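Local coordinates for phosphate-binding protein (Xanthomonas axonopodis pv. citri, PDB 5UB4) that probably binds phosphate or phosphonate-like ligands in the periplasm as the solute-binding component of an ABC transporter, at residues E65-A70 / P208-V213. Numbering follows the deposited sequence.
With PO4 (phosphate ion), chain D.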
loop_
_atom_site.group_PDB
_atom_site.type_symbol
_atom_site.label_atom_id
_atom_site.label_comp_id
_atom_site.label_asym_id
_atom_site.label_seq_id
_atom_site.Cartn_x
_atom_site.Cartn_y
_atom_site.Cartn_z
ATOM N N GLU A 65 -3.655 -5.621 1.834
ATOM C CA GLU A 65 -2.561 -4.639 1.603
ATOM C C GLU A 65 -2.724 -4.059 0.191
ATOM O O GLU A 65 -3.371 -4.688 -0.652
ATOM C CB GLU A 65 -1.202 -5.345 1.672
ATOM C CG GLU A 65 -0.883 -5.995 3.006
ATOM C CD GLU A 65 -0.570 -5.008 4.136
ATOM O OE1 GLU A 65 -0.363 -3.814 3.877
ATOM O OE2 GLU A 65 -0.507 -5.441 5.297
ATOM N N THR A 66 -2.127 -2.890 -0.054
ATOM C CA THR A 66 -2.016 -2.316 -1.402
ATOM C C THR A 66 -1.071 -3.221 -2.158
ATOM O O THR A 66 -0.297 -3.943 -1.550
ATOM C CB THR A 66 -1.451 -0.873 -1.406
ATOM O OG1 THR A 66 -0.159 -0.873 -0.825
ATOM C CG2 THR A 66 -2.349 0.087 -0.567
ATOM N N THR A 67 -1.140 -3.169 -3.489
ATOM C CA THR A 67 -0.589 -4.219 -4.291
ATOM C C THR A 67 0.931 -4.255 -4.324
ATOM O O THR A 67 1.491 -5.335 -4.456
ATOM C CB THR A 67 -1.143 -4.163 -5.710
ATOM O OG1 THR A 67 -1.052 -2.816 -6.194
ATOM C CG2 THR A 67 -2.569 -4.630 -5.680
ATOM N N GLY A 68 1.596 -3.126 -4.154
ATOM C CA GLY A 68 3.084 -3.115 -4.108
ATOM C C GLY A 68 3.589 -3.817 -2.853
ATOM O O GLY A 68 4.422 -4.727 -2.912
ATOM N N ALA A 69 3.071 -3.407 -1.696
ATOM C CA ALA A 69 3.392 -4.107 -0.444
ATOM C C ALA A 69 3.114 -5.587 -0.524
ATOM O O ALA A 69 3.857 -6.396 0.032
ATOM C CB ALA A 69 2.600 -3.503 0.687
ATOM N N ALA A 70 2.007 -5.942 -1.175
ATOM C CA ALA A 70 1.593 -7.326 -1.316
ATOM C C ALA A 70 2.631 -8.094 -2.139
ATOM O O ALA A 70 2.980 -9.250 -1.795
ATOM C CB ALA A 70 0.198 -7.379 -1.943
ATOM N N PRO A 208 -1.784 3.351 -13.787
ATOM C CA PRO A 208 -2.456 2.803 -12.594
ATOM C C PRO A 208 -2.104 1.352 -12.339
ATOM O O PRO A 208 -1.770 0.619 -13.271
ATOM C CB PRO A 208 -3.930 2.890 -12.964
ATOM C CG PRO A 208 -3.889 2.632 -14.441
ATOM C CD PRO A 208 -2.679 3.370 -14.947
ATOM N N VAL A 209 -2.292 0.927 -11.106
ATOM C CA VAL A 209 -2.179 -0.471 -10.720
ATOM C C VAL A 209 -3.461 -0.807 -9.928
ATOM O O VAL A 209 -4.162 0.105 -9.449
ATOM C CB VAL A 209 -0.882 -0.762 -9.911
ATOM C CG1 VAL A 209 0.380 -0.449 -10.719
ATOM C CG2 VAL A 209 -0.899 -0.007 -8.584
ATOM N N PRO A 210 -3.768 -2.118 -9.764
ATOM C CA PRO A 210 -4.876 -2.458 -8.887
ATOM C C PRO A 210 -4.594 -1.977 -7.469
ATOM O O PRO A 210 -3.447 -2.036 -7.007
ATOM C CB PRO A 210 -4.956 -3.999 -8.950
ATOM C CG PRO A 210 -4.090 -4.392 -10.096
ATOM C CD PRO A 210 -3.031 -3.319 -10.197
ATOM N N ARG A 211 -5.639 -1.499 -6.822
ATOM C CA ARG A 211 -5.532 -0.776 -5.569
ATOM C C ARG A 211 -5.081 -1.652 -4.391
ATOM O O ARG A 211 -4.222 -1.276 -3.618
ATOM C CB ARG A 211 -6.885 -0.128 -5.279
ATOM C CG ARG A 211 -7.089 0.308 -3.865
ATOM C CD ARG A 211 -6.438 1.636 -3.532
ATOM N NE ARG A 211 -7.568 2.533 -3.544
ATOM C CZ ARG A 211 -7.990 3.302 -2.563
ATOM N NH1 ARG A 211 -7.326 3.410 -1.423
ATOM N NH2 ARG A 211 -9.122 4.000 -2.759
ATOM N N ALA A 212 -5.678 -2.820 -4.239
ATOM C CA ALA A 212 -5.386 -3.688 -3.067
ATOM C C ALA A 212 -5.727 -5.133 -3.375
ATOM O O ALA A 212 -6.399 -5.430 -4.392
ATOM C CB ALA A 212 -6.141 -3.176 -1.820
ATOM N N VAL A 213 -5.220 -6.003 -2.508
ATOM C CA VAL A 213 -5.342 -7.432 -2.646
ATOM C C VAL A 213 -5.369 -8.091 -1.267
ATOM O O VAL A 213 -4.682 -7.624 -0.327
ATOM C CB VAL A 213 -4.173 -7.987 -3.520
ATOM C CG1 VAL A 213 -2.843 -7.715 -2.871
ATOM C CG2 VAL A 213 -4.331 -9.465 -3.839
HETATM P P PO4 D . 0.062 2.887 0.039
HETATM O O1 PO4 D . 0.648 1.501 0.125
HETATM O O2 PO4 D . -1.304 3.002 0.691
HETATM O O3 PO4 D . -0.079 3.252 -1.391
HETATM O O4 PO4 D . 1.046 3.838 0.839
#
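Glu65 and Val213 form an antiparallel hydrogen-bonded pair, each using both its N-H and its carbonyl on the other. Glu65 N donates to Val213 O at 3.1 Å, almost straight at 172°, and Val213 N returns a 2.9 Å bond to Glu65 O. Beta-branched Val213 suits this extended backbone. One residue on, the backbones come close, Thr66 CA lying 4.0 Å from Ala212 CA, and Thr66 CA sends a C-H toward Arg211 O at 3.3 Å. The small methyl of Ala212 lets its strand pass close, Ala212 CB lying 3.4 Å from Glu65 O.

Thr67 opens the helix and ties it to the other strand. Its OG1 donates a short 2.6 Å bond to Pro210 O, approaching nearly in line with that carbonyl. A chi1 of 48° swings OG1 toward this acceptor, and the methyl Thr67 CG2 lies beside Pro210 O as well. Threonine suits the place because its hydroxyl satisfies Pro210 O while Leu265 and Leu268 of helix 259-277 pack on its side chain.

Here strand 62-66 gives way to helix 67-75 beside strand 209-217, in the two-lobed periplasmic binding protein fold, whose ligands commonly meet such strand ends and helix N-termini. Thr66 O accepts the Ala70 N-H at 3.1 Å, and the Ala69 N-H goes to Thr124 OG1. Thr66, at the N-cap position, makes no capping bond with its side chain: Thr66 OG1 donates to phosphate O1 at 2.7 Å and also bonds Thr124 OG1. Ser123, Ser125, Lys164 and the Thr124 N-H also bond this ion, which probably came from the crystallisation liquor but may mark where the natural ligand's anionic group binds. Buried Glu65, its chain folded back by chi2 of -72°, turns its carboxylate away from Val213, and its OE2 accepts the Ile10 N-H.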